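Local coordinates for protein dihydropteridine reductase (Dictyostelium discoideum, PDB 3ORF) that catalyses the reduction of quinonoid dihydropteridines to tetrahydropteridines with NADH or NADPH, and probably supplies tetrahydrobiopterin to the aromatic amino acid hydroxylases, at residues I25-G30 and V92-G97; G32-E37 and T211-V216; F140-A145 and H166-D171; T184-L189 and S229-G234. One frame throughout, in Å; residues are numbered along the deposited sequence.

Contact 1 of 4, residues I25-G30 and V92-G97; sequences ILVLGG and VCAAGG. With NAD (nicotinamide-adenine-dinucleotide), chain E.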
# COMPACT_ATOMS: atom_id res chain seq x y z
N ILE A 25 21.06 -8.62 15.92
CA ILE A 25 20.14 -7.73 15.25
C ILE A 25 20.27 -7.89 13.74
O ILE A 25 21.37 -7.93 13.20
CB ILE A 25 20.32 -6.24 15.69
CG1 ILE A 25 19.45 -5.32 14.80
CG2 ILE A 25 21.76 -5.80 15.61
CD1 ILE A 25 19.62 -3.79 15.08
N LEU A 26 19.14 -7.93 13.06
CA LEU A 26 19.12 -8.02 11.61
C LEU A 26 18.50 -6.82 10.95
O LEU A 26 17.45 -6.34 11.39
CB LEU A 26 18.35 -9.25 11.21
CG LEU A 26 17.83 -9.34 9.79
CD1 LEU A 26 18.94 -9.49 8.91
CD2 LEU A 26 17.12 -10.66 9.73
N VAL A 27 19.13 -6.31 9.91
CA VAL A 27 18.73 -5.02 9.36
C VAL A 27 18.57 -5.12 7.82
O VAL A 27 19.57 -5.36 7.13
CB VAL A 27 19.73 -3.90 9.68
CG1 VAL A 27 19.20 -2.55 9.13
CG2 VAL A 27 20.08 -3.82 11.20
N LEU A 28 17.34 -4.94 7.33
CA LEU A 28 17.04 -4.99 5.89
C LEU A 28 17.27 -3.55 5.50
O LEU A 28 16.82 -2.65 6.24
CB LEU A 28 15.57 -5.42 5.65
CG LEU A 28 15.09 -5.57 4.20
CD1 LEU A 28 15.98 -6.68 3.49
CD2 LEU A 28 13.54 -5.92 4.13
N GLY A 29 18.01 -3.31 4.41
CA GLY A 29 18.43 -1.95 4.14
C GLY A 29 19.69 -1.66 4.92
O GLY A 29 20.06 -0.48 5.16
N GLY A 30 20.33 -2.73 5.39
CA GLY A 30 21.55 -2.60 6.18
C GLY A 30 22.71 -1.82 5.58
O GLY A 30 23.64 -1.49 6.30
N VAL A 92 15.13 -4.77 12.05
CA VAL A 92 14.79 -3.36 11.66
C VAL A 92 14.75 -3.26 10.16
O VAL A 92 15.69 -3.69 9.49
CB VAL A 92 15.85 -2.37 12.13
CG1 VAL A 92 15.49 -0.91 11.63
CG2 VAL A 92 15.95 -2.39 13.65
N CYS A 93 13.67 -2.77 9.59
CA CYS A 93 13.76 -2.51 8.16
C CYS A 93 14.07 -1.05 7.91
O CYS A 93 13.28 -0.12 8.26
CB CYS A 93 12.49 -2.91 7.44
SG CYS A 93 12.37 -2.41 5.69
N ALA A 94 15.24 -0.81 7.34
CA ALA A 94 15.61 0.56 7.04
C ALA A 94 15.69 0.74 5.56
O ALA A 94 16.26 1.70 5.11
CB ALA A 94 16.94 0.95 7.68
N ALA A 95 15.18 -0.22 4.81
CA ALA A 95 15.12 -0.18 3.35
C ALA A 95 14.04 0.81 2.92
O ALA A 95 13.05 1.03 3.63
CB ALA A 95 14.78 -1.61 2.79
N GLY A 96 14.18 1.38 1.76
CA GLY A 96 13.10 2.21 1.23
C GLY A 96 13.71 3.27 0.30
O GLY A 96 14.89 3.19 -0.05
N GLY A 97 12.92 4.26 -0.06
CA GLY A 97 13.36 5.30 -1.01
C GLY A 97 12.27 6.35 -1.02
O GLY A 97 11.12 6.07 -0.64
PA NAD E . 19.12 5.15 1.73
O1A NAD E . 18.72 5.32 0.30
O2A NAD E . 20.50 5.49 2.18
O5B NAD E . 19.02 3.55 2.04
C5B NAD E . 17.98 2.68 1.76
C4B NAD E . 18.62 1.29 1.62
O4B NAD E . 17.53 0.38 1.28
C3B NAD E . 19.56 1.28 0.39
O3B NAD E . 20.70 0.50 0.70
C2B NAD E . 18.83 0.44 -0.65
O2B NAD E . 19.74 -0.33 -1.44
C1B NAD E . 18.01 -0.50 0.26
N9A NAD E . 16.77 -1.04 -0.35
C8A NAD E . 15.93 -0.34 -1.15
N7A NAD E . 14.90 -1.15 -1.44
C5A NAD E . 15.10 -2.37 -0.86
C6A NAD E . 14.39 -3.61 -0.82
N6A NAD E . 13.25 -3.80 -1.53
N1A NAD E . 14.88 -4.65 -0.09
C2A NAD E . 16.03 -4.52 0.56
N3A NAD E . 16.72 -3.36 0.54
C4A NAD E . 16.31 -2.29 -0.18
O3 NAD E . 17.98 5.87 2.55
PN NAD E . 17.98 6.38 4.00
O1N NAD E . 18.20 7.85 3.85
O2N NAD E . 18.77 5.50 4.95
O5D NAD E . 16.43 6.22 4.47
C5D NAD E . 15.98 5.11 5.26
C4D NAD E . 14.44 5.12 5.36
O4D NAD E . 13.98 6.47 5.64
C3D NAD E . 13.66 4.69 4.11
O3D NAD E . 12.71 3.66 4.55
C2D NAD E . 12.90 5.95 3.67
O2D NAD E . 11.69 5.51 3.04
C1D NAD E . 12.62 6.50 5.08
N1N NAD E . 11.92 7.78 5.55
C2N NAD E . 12.54 9.11 5.63
C3N NAD E . 11.74 10.20 6.12
C7N NAD E . 12.26 11.65 6.28
O7N NAD E . 11.55 12.60 5.90
N7N NAD E . 13.45 11.76 6.90
C4N NAD E . 10.40 9.98 6.53
C5N NAD E . 9.84 8.70 6.47
C6N NAD E . 10.58 7.63 5.99

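Contact 2 of 4, residues G32-E37 and T211-V216; sequences GALGAE and TPLSEV. With NAD (nicotinamide-adenine-dinucleotide), chain E.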
# COMPACT_ATOMS: atom_id res chain seq x y z
N GLY A 32 22.14 1.18 3.73
CA GLY A 32 21.69 2.57 3.53
C GLY A 32 22.25 3.47 4.61
O GLY A 32 22.93 2.98 5.52
N ALA A 33 21.96 4.76 4.58
CA ALA A 33 22.47 5.65 5.63
C ALA A 33 21.97 5.23 7.02
O ALA A 33 22.76 5.02 7.97
CB ALA A 33 22.07 7.08 5.34
N LEU A 34 20.66 5.08 7.18
CA LEU A 34 20.14 4.72 8.51
C LEU A 34 20.57 3.31 8.88
O LEU A 34 21.03 3.07 10.02
CB LEU A 34 18.59 4.84 8.55
CG LEU A 34 17.95 4.30 9.84
CD1 LEU A 34 18.41 5.12 11.13
CD2 LEU A 34 16.47 4.28 9.61
N GLY A 35 20.41 2.39 7.92
CA GLY A 35 20.67 0.99 8.12
C GLY A 35 22.10 0.79 8.59
O GLY A 35 22.35 0.03 9.55
N ALA A 36 23.05 1.49 7.94
CA ALA A 36 24.48 1.38 8.35
C ALA A 36 24.77 2.03 9.70
O ALA A 36 25.68 1.56 10.41
CB ALA A 36 25.46 1.93 7.24
N GLU A 37 24.05 3.10 10.07
CA GLU A 37 24.23 3.65 11.40
C GLU A 37 23.66 2.70 12.49
O GLU A 37 24.25 2.55 13.55
CB GLU A 37 23.62 5.03 11.53
CG GLU A 37 23.72 5.67 12.95
CD GLU A 37 25.15 5.75 13.55
OE1 GLU A 37 26.11 6.20 12.86
OE2 GLU A 37 25.29 5.36 14.76
N THR A 211 16.72 14.83 12.72
CA THR A 211 17.15 13.86 13.69
C THR A 211 18.47 13.18 13.26
O THR A 211 18.57 12.65 12.19
CB THR A 211 16.09 12.77 13.96
OG1 THR A 211 14.78 13.38 14.11
CG2 THR A 211 16.43 12.02 15.25
N PRO A 212 19.50 13.23 14.12
CA PRO A 212 20.73 12.46 13.84
C PRO A 212 20.44 10.95 13.83
O PRO A 212 19.72 10.46 14.70
CB PRO A 212 21.63 12.80 15.03
CG PRO A 212 21.12 14.21 15.45
CD PRO A 212 19.61 13.99 15.36
N LEU A 213 21.02 10.24 12.86
CA LEU A 213 20.74 8.81 12.70
C LEU A 213 21.11 8.04 14.01
O LEU A 213 20.42 7.06 14.39
CB LEU A 213 21.49 8.30 11.47
CG LEU A 213 21.08 8.97 10.16
CD1 LEU A 213 21.99 8.49 9.07
CD2 LEU A 213 19.68 8.67 9.80
N SER A 214 22.15 8.52 14.73
CA SER A 214 22.62 7.85 15.93
C SER A 214 21.55 7.98 16.98
O SER A 214 21.51 7.17 17.85
CB SER A 214 23.96 8.45 16.43
OG SER A 214 23.77 9.76 16.96
N GLU A 215 20.64 8.97 16.90
CA GLU A 215 19.56 8.99 17.91
C GLU A 215 18.53 7.97 17.54
O GLU A 215 17.93 7.38 18.39
CB GLU A 215 18.90 10.36 18.10
CG GLU A 215 19.85 11.44 18.46
CD GLU A 215 19.17 12.72 19.00
OE1 GLU A 215 18.00 12.67 19.40
OE2 GLU A 215 19.83 13.77 19.06
N VAL A 216 18.30 7.77 16.26
CA VAL A 216 17.44 6.65 15.93
C VAL A 216 17.98 5.29 16.45
O VAL A 216 17.28 4.51 17.11
CB VAL A 216 17.11 6.67 14.40
CG1 VAL A 216 16.17 5.50 14.11
CG2 VAL A 216 16.49 8.04 14.11
PA NAD E . 19.12 5.15 1.73
O1A NAD E . 18.72 5.32 0.30
O2A NAD E . 20.50 5.49 2.18
O5B NAD E . 19.02 3.55 2.04
C5B NAD E . 17.98 2.68 1.76
C4B NAD E . 18.62 1.29 1.62
O4B NAD E . 17.53 0.38 1.28
C3B NAD E . 19.56 1.28 0.39
O3B NAD E . 20.70 0.50 0.70
C2B NAD E . 18.83 0.44 -0.65
O2B NAD E . 19.74 -0.33 -1.44
C1B NAD E . 18.01 -0.50 0.26
N9A NAD E . 16.77 -1.04 -0.35
C8A NAD E . 15.93 -0.34 -1.15
N7A NAD E . 14.90 -1.15 -1.44
C5A NAD E . 15.10 -2.37 -0.86
C6A NAD E . 14.39 -3.61 -0.82
N6A NAD E . 13.25 -3.80 -1.53
N1A NAD E . 14.88 -4.65 -0.09
C2A NAD E . 16.03 -4.52 0.56
N3A NAD E . 16.72 -3.36 0.54
C4A NAD E . 16.31 -2.29 -0.18
O3 NAD E . 17.98 5.87 2.55
PN NAD E . 17.98 6.38 4.00
O1N NAD E . 18.20 7.85 3.85
O2N NAD E . 18.77 5.50 4.95
O5D NAD E . 16.43 6.22 4.47
C5D NAD E . 15.98 5.11 5.26
C4D NAD E . 14.44 5.12 5.36
O4D NAD E . 13.98 6.47 5.64
C3D NAD E . 13.66 4.69 4.11
O3D NAD E . 12.71 3.66 4.55
C2D NAD E . 12.90 5.95 3.67
O2D NAD E . 11.69 5.51 3.04
C1D NAD E . 12.62 6.50 5.08
N1N NAD E . 11.92 7.78 5.55
C2N NAD E . 12.54 9.11 5.63
C3N NAD E . 11.74 10.20 6.12
C7N NAD E . 12.26 11.65 6.28
O7N NAD E . 11.55 12.60 5.90
N7N NAD E . 13.45 11.76 6.90
C4N NAD E . 10.40 9.98 6.53
C5N NAD E . 9.84 8.70 6.47
C6N NAD E . 10.58 7.63 5.99

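Contact 3 of 4, residues F140-A145 and H166-D171; sequences FVLTGA and HHIIKD. With NAD (nicotinamide-adenine-dinucleotide), chain E.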
# COMPACT_ATOMS: atom_id res chain seq x y z
N PHE A 140 10.50 -5.91 16.52
CA PHE A 140 10.38 -5.88 15.08
C PHE A 140 10.00 -4.47 14.63
O PHE A 140 8.89 -3.99 14.93
CB PHE A 140 9.30 -6.87 14.68
CG PHE A 140 8.99 -6.87 13.23
CD1 PHE A 140 9.61 -7.80 12.38
CD2 PHE A 140 8.08 -5.98 12.70
CE1 PHE A 140 9.28 -7.83 11.02
CE2 PHE A 140 7.78 -6.00 11.37
CZ PHE A 140 8.40 -6.91 10.52
N VAL A 141 10.87 -3.80 13.89
CA VAL A 141 10.58 -2.42 13.56
C VAL A 141 10.59 -2.12 12.11
O VAL A 141 11.60 -2.37 11.50
CB VAL A 141 11.56 -1.47 14.26
CG1 VAL A 141 11.28 0.02 13.89
CG2 VAL A 141 11.38 -1.63 15.78
N LEU A 142 9.50 -1.54 11.56
CA LEU A 142 9.54 -1.01 10.20
C LEU A 142 9.65 0.52 10.21
O LEU A 142 9.06 1.20 11.07
CB LEU A 142 8.28 -1.43 9.41
CG LEU A 142 7.97 -2.93 9.32
CD1 LEU A 142 6.79 -3.26 8.35
CD2 LEU A 142 9.26 -3.58 8.80
N THR A 143 10.37 1.08 9.23
CA THR A 143 10.40 2.53 8.97
C THR A 143 9.17 2.97 8.13
O THR A 143 9.00 2.56 6.94
CB THR A 143 11.69 2.95 8.29
OG1 THR A 143 12.79 2.45 9.11
CG2 THR A 143 11.78 4.48 8.31
N GLY A 144 8.30 3.80 8.75
CA GLY A 144 7.11 4.28 8.03
C GLY A 144 7.39 5.71 7.58
O GLY A 144 8.56 6.07 7.27
N ALA A 145 6.36 6.57 7.60
CA ALA A 145 6.61 7.99 7.38
C ALA A 145 5.65 8.85 8.09
O ALA A 145 4.47 8.66 7.98
CB ALA A 145 6.67 8.35 5.87
N HIS A 166 2.42 1.18 7.16
CA HIS A 166 1.86 1.42 8.50
C HIS A 166 0.85 0.30 8.82
O HIS A 166 0.72 -0.11 9.95
CB HIS A 166 1.13 2.80 8.60
CG HIS A 166 2.07 3.98 8.45
ND1 HIS A 166 1.63 5.27 8.21
CD2 HIS A 166 3.43 4.06 8.53
CE1 HIS A 166 2.68 6.08 8.10
NE2 HIS A 166 3.78 5.37 8.27
N HIS A 167 0.06 -0.08 7.84
CA HIS A 167 -1.02 -1.10 8.09
C HIS A 167 -0.34 -2.45 8.39
O HIS A 167 -0.81 -3.22 9.22
CB HIS A 167 -1.90 -1.15 6.85
CG HIS A 167 -3.08 -2.06 6.97
ND1 HIS A 167 -4.35 -1.59 7.31
CD2 HIS A 167 -3.21 -3.40 6.74
CE1 HIS A 167 -5.19 -2.61 7.32
NE2 HIS A 167 -4.53 -3.72 7.00
N ILE A 168 0.80 -2.73 7.76
CA ILE A 168 1.49 -4.01 7.99
C ILE A 168 2.00 -4.12 9.44
O ILE A 168 1.81 -5.11 10.15
CB ILE A 168 2.70 -4.17 7.02
CG1 ILE A 168 2.20 -4.40 5.60
CG2 ILE A 168 3.60 -5.37 7.44
CD1 ILE A 168 3.34 -4.10 4.50
N ILE A 169 2.64 -3.05 9.87
CA ILE A 169 2.98 -2.91 11.24
C ILE A 169 1.84 -3.26 12.18
O ILE A 169 2.04 -3.99 13.19
CB ILE A 169 3.42 -1.47 11.55
CG1 ILE A 169 4.73 -1.18 10.82
CG2 ILE A 169 3.54 -1.30 13.06
CD1 ILE A 169 4.99 0.43 10.71
N LYS A 170 0.65 -2.76 11.88
CA LYS A 170 -0.46 -3.04 12.79
C LYS A 170 -0.92 -4.50 12.70
O LYS A 170 -1.22 -5.08 13.72
CB LYS A 170 -1.62 -2.04 12.57
CG LYS A 170 -1.40 -0.74 13.34
CD LYS A 170 -2.00 0.46 12.72
CE LYS A 170 -1.60 1.76 13.49
NZ LYS A 170 -1.37 1.67 15.07
N ASP A 171 -0.87 -5.09 11.52
CA ASP A 171 -1.30 -6.47 11.34
C ASP A 171 -0.30 -7.38 12.08
O ASP A 171 -0.70 -8.37 12.65
CB ASP A 171 -1.34 -6.88 9.84
CG ASP A 171 -2.71 -6.56 9.16
OD1 ASP A 171 -3.58 -5.85 9.77
OD2 ASP A 171 -2.89 -6.97 7.96
PA NAD E . 19.12 5.15 1.73
O1A NAD E . 18.72 5.32 0.30
O2A NAD E . 20.50 5.49 2.18
O5B NAD E . 19.02 3.55 2.04
C5B NAD E . 17.98 2.68 1.76
C4B NAD E . 18.62 1.29 1.62
O4B NAD E . 17.53 0.38 1.28
C3B NAD E . 19.56 1.28 0.39
O3B NAD E . 20.70 0.50 0.70
C2B NAD E . 18.83 0.44 -0.65
O2B NAD E . 19.74 -0.33 -1.44
C1B NAD E . 18.01 -0.50 0.26
N9A NAD E . 16.77 -1.04 -0.35
C8A NAD E . 15.93 -0.34 -1.15
N7A NAD E . 14.90 -1.15 -1.44
C5A NAD E . 15.10 -2.37 -0.86
C6A NAD E . 14.39 -3.61 -0.82
N6A NAD E . 13.25 -3.80 -1.53
N1A NAD E . 14.88 -4.65 -0.09
C2A NAD E . 16.03 -4.52 0.56
N3A NAD E . 16.72 -3.36 0.54
C4A NAD E . 16.31 -2.29 -0.18
O3 NAD E . 17.98 5.87 2.55
PN NAD E . 17.98 6.38 4.00
O1N NAD E . 18.20 7.85 3.85
O2N NAD E . 18.77 5.50 4.95
O5D NAD E . 16.43 6.22 4.47
C5D NAD E . 15.98 5.11 5.26
C4D NAD E . 14.44 5.12 5.36
O4D NAD E . 13.98 6.47 5.64
C3D NAD E . 13.66 4.69 4.11
O3D NAD E . 12.71 3.66 4.55
C2D NAD E . 12.90 5.95 3.67
O2D NAD E . 11.69 5.51 3.04
C1D NAD E . 12.62 6.50 5.08
N1N NAD E . 11.92 7.78 5.55
C2N NAD E . 12.54 9.11 5.63
C3N NAD E . 11.74 10.20 6.12
C7N NAD E . 12.26 11.65 6.28
O7N NAD E . 11.55 12.60 5.90
N7N NAD E . 13.45 11.76 6.90
C4N NAD E . 10.40 9.98 6.53
C5N NAD E . 9.84 8.70 6.47
C6N NAD E . 10.58 7.63 5.99

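Contact 4 of 4, residues T184-L189 and S229-G234; sequences TSLGIL and SRPTNG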
# COMPACT_ATOMS: atom_id res chain seq x y z
N THR A 184 7.03 -7.54 19.60
CA THR A 184 6.45 -6.20 19.58
C THR A 184 6.78 -5.70 18.18
O THR A 184 7.95 -5.73 17.79
CB THR A 184 7.17 -5.28 20.57
OG1 THR A 184 6.80 -5.66 21.89
CG2 THR A 184 6.73 -3.81 20.41
N SER A 185 5.74 -5.30 17.45
CA SER A 185 5.82 -4.70 16.10
C SER A 185 5.59 -3.17 16.27
O SER A 185 4.56 -2.77 16.85
CB SER A 185 4.70 -5.30 15.26
OG SER A 185 4.53 -4.69 13.98
N LEU A 186 6.56 -2.35 15.81
CA LEU A 186 6.52 -0.88 15.85
C LEU A 186 6.86 -0.29 14.48
O LEU A 186 7.54 -0.91 13.64
CB LEU A 186 7.58 -0.34 16.86
CG LEU A 186 7.36 -0.84 18.29
CD1 LEU A 186 8.46 -0.40 19.16
CD2 LEU A 186 5.95 -0.40 18.81
N GLY A 187 6.41 0.94 14.25
CA GLY A 187 6.81 1.71 13.13
C GLY A 187 7.54 2.89 13.72
O GLY A 187 7.12 3.42 14.77
N ILE A 188 8.64 3.32 13.08
CA ILE A 188 9.26 4.61 13.45
C ILE A 188 9.00 5.51 12.29
O ILE A 188 9.13 5.08 11.13
CB ILE A 188 10.78 4.52 13.75
CG1 ILE A 188 11.51 3.86 12.60
CG2 ILE A 188 11.02 3.82 15.11
CD1 ILE A 188 12.98 3.65 12.88
N LEU A 189 8.52 6.72 12.59
CA LEU A 189 7.92 7.60 11.59
C LEU A 189 8.64 8.94 11.74
O LEU A 189 8.19 9.82 12.44
CB LEU A 189 6.38 7.79 11.79
CG LEU A 189 5.33 6.91 11.09
CD1 LEU A 189 5.51 5.47 11.53
CD2 LEU A 189 3.96 7.43 11.49
N SER A 229 10.40 -0.29 28.17
CA SER A 229 10.38 1.04 27.63
C SER A 229 9.64 0.97 26.29
O SER A 229 9.46 1.98 25.65
CB SER A 229 11.83 1.58 27.40
OG SER A 229 12.35 1.01 26.20
N ARG A 230 9.28 -0.22 25.84
CA ARG A 230 8.59 -0.39 24.56
C ARG A 230 7.20 0.23 24.48
O ARG A 230 6.37 0.07 25.38
CB ARG A 230 8.49 -1.87 24.19
CG ARG A 230 9.79 -2.44 23.63
CD ARG A 230 9.71 -4.03 23.55
NE ARG A 230 11.05 -4.58 23.33
CZ ARG A 230 11.33 -5.85 22.97
NH1 ARG A 230 10.42 -6.77 22.76
NH2 ARG A 230 12.58 -6.20 22.82
N PRO A 231 6.93 0.97 23.39
CA PRO A 231 5.52 1.42 23.30
C PRO A 231 4.57 0.23 23.13
O PRO A 231 4.97 -0.83 22.75
CB PRO A 231 5.49 2.24 21.99
CG PRO A 231 6.94 2.54 21.66
CD PRO A 231 7.78 1.48 22.32
N THR A 232 3.29 0.46 23.32
CA THR A 232 2.25 -0.47 22.91
C THR A 232 2.50 -1.15 21.55
O THR A 232 2.81 -0.52 20.55
CB THR A 232 0.82 0.25 22.93
OG1 THR A 232 0.49 0.46 24.30
CG2 THR A 232 -0.27 -0.64 22.37
N ASN A 233 2.18 -2.44 21.52
CA ASN A 233 2.46 -3.24 20.35
C ASN A 233 1.61 -2.66 19.21
O ASN A 233 0.37 -2.44 19.36
CB ASN A 233 2.05 -4.72 20.67
CG ASN A 233 2.60 -5.73 19.65
OD1 ASN A 233 3.25 -5.36 18.67
ND2 ASN A 233 2.34 -7.01 19.87
N GLY A 234 2.26 -2.39 18.09
CA GLY A 234 1.57 -1.78 16.98
C GLY A 234 1.61 -0.26 16.88
O GLY A 234 1.00 0.27 15.93

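Contact 1 of 4, residues I25-G30 and V92-G97
Leu28 CG and Cys93 SG both stand trans to their amide nitrogens (chi1 -178° and 171°), which swings them to the carbonyl side; the two residues pair in register on one face of the sheet, and there Leu28 CD2 meets Cys93 SG at 4.0 Å. The opposite face bears Val27 and Val92. There the end of Ile25 reaches across, CD1 lying 4.2 Å from Val92 CG2. Beta-branched Ile25, Val27 and Val92 suit the extended strands on this face, covered by helix 33-44; Leu28 and the small Cys93 suit the other, covered by helix 108-133. Between the layers the backbones pair in parallel. Leu26 O accepts Val92 N at 2.9 Å, Val92 O accepts Leu28 N at 3.0 Å, and Leu28 O takes Ala94 N at 2.7 Å, just past the last strand residue of the second segment. This is the centre of the Rossmann fold of short-chain dehydrogenases, in which strands 24-28 and 88-93 lie side by side and the loops leaving their C-terminal ends receive the dinucleotide. Gly29, at phi 85° and without a side chain, turns the chain tightly and lets its CA come up to Ala95 N. Small size matters equally at Ala95, whose CB packs 3.4 Å from adenine atom C4A of NAD, with Leu28 CD1 at 3.6 Å from C2A. Beyond it, Ala95 O accepts the ribose hydroxyl O3D at 2.8 Å.

Contact 2 of 4, residues G32-E37 and T211-V216
Ala33 N donates to the NAD phosphate oxygen O2A at 2.9 Å, and the same residue also touches Leu213 CD1 with its carbonyl O and, less closely, its methyl. Leu34 N follows with an almost straight bond of 3.0 Å to O2N (178° at the hydrogen), and the two phosphates thus sit at the first turn of helix 33-44. This is the glycine-rich strand-turn-helix of the Rossmann fold; the bare CA of Gly32, at the N-cap, comes within 3.2 Å of the ester oxygen O5B of NAD. The helix dipole probably favours the negative charge held there. Helix 213-225 packs beside this turn without any hydrogen bond between the segments. Leu213 does most of the work, its CG set trans to the carbonyl carbon (chi1 -61°) and its two methyls parted: CD1 lies 3.7 Å from Ala33 O, while CD2 faces Leu34 CD1 at 4.0 Å. Leu34 also sends CD1 onto Val216 CG1, 3.7 Å away, the two side chains crossing near a right angle. Leu193 packs on Leu213 and Val216, and Phe239 on Val216. Glu37 suits the partly exposed edge: its chain bends at chi2 (54°), lending methylenes to the contact as its carboxylate turns outward along Ser214, with CG 3.7 Å from Ser214 N and OE2 3.8 Å from Ser214 CB.

Contact 3 of 4, residues F140-A145 and H166-D171
Leu142 and Ile169 form the tight part of this contact, sliding past each other in opposite directions between strand 138-143 and helix 156-172. Leu142 CB and CD1 each lie 3.8 Å from Ile169 CG1, and CD1 also touches Ile168 CG2 at 3.9 Å, crossing that side chain at about a right angle. The CB of Leu142 points toward the helix, and CG trans to the carbonyl carbon (chi1 -56°) sets CD1 against both isoleucines, a place well served by branched apolar chains. Just beyond the strand the chemistry turns polar. The His166 ring meets the 144-145 peptide edge-on: Ala145 N points at NE2 over 2.9 Å, nearly straight (170°) and only 11° out of the ring plane. A histidine acceptor here satisfies an amide that has left the sheet, and Gly144, with no side chain, lets its CA come to 3.5 Å from His166 NE2. Away from the strand the helix is less enclosed at the partly exposed His167 and Lys170, though His167 and the buried Asp171 bond to Thr152 of the second subunit and Lys170 NZ bonds to Gly234 O. On its far side the strand end borders the cofactor, with Ala145 CB next to the nicotinamide ring. Ala145 also packs on Tyr158, the predicted proton acceptor. Lys162, four residues after Tyr158, bonds to Thr143 O; the spacing is consistent with the Tyr-x-x-x-Lys active site of short-chain dehydrogenases/reductases.

Contact 4 of 4, residues T184-L189 and S229-G234
The loop that brings the chain from helix 213-225 back into the sheet settles here on the start of strand 184-190. Two bonds hold it to the backbone of a single residue. Ser185 N donates to Asn233 OD1 at 2.8 Å, nearly straight (170°) though 32° off the carbonyl plane, and Ser185 O receives Gly234 N in a short and bent bond of 2.6 Å. Asn233 sets CG trans to its backbone nitrogen (chi1 -166°), which brings OD1 alongside Thr184 and Ser185, and OD1 stands in for the main-chain carbonyl that a neighbouring strand would offer. Asparagine suits this task because its short side chain ends in just such a carbonyl. Gly234 donates its N-H; its positive phi, easy for glycine, turns the chain onward to strand 236-242. Leu186 fills the apolar side: CD1 lies 3.7 Å from Pro231 CD, the two side chains crossing at about a right angle, and CD2 reaches Thr232 O at 3.6 Å; Trp223 packs on both Leu186 and Pro231. Arg230 stretches out past Thr184, CD 3.7 Å from OG1, while its guanidinium binds the carbonyls of Trp223 and Gly137. Ser185 OG turns to Ile169 O on helix 156-172. From Gly187 the pairing passes to Ser235, and the loop thus leads into strand 236-242, parallel to 184-190, completing a beta-alpha-beta crossover of the Rossmann fold.

How the contacts relate
Contacts 1 and 3 are buried and contacts 2 and 4 only partly so. Contacts 1, 3 and 4 draw on one sheet: strand 88-93 of contact 1 neighbours strand 138-143 of contact 3, which in turn neighbours strand 184-190 of contact 4. Contact 2 joins two helices on one side of that sheet, touching contact 1 through Leu34 and Ala94. The chemistry follows the place: parallel backbone pairing in contact 1, van der Waals packing without hydrogen bonds between the segments of contact 2, one amide-to-histidine bond beside aliphatics in contact 3, and one backbone and one asparagine bond to a strand residue in contact 4. NAD runs along contacts 1, 2 and 3, whereas contact 4 lies away from it.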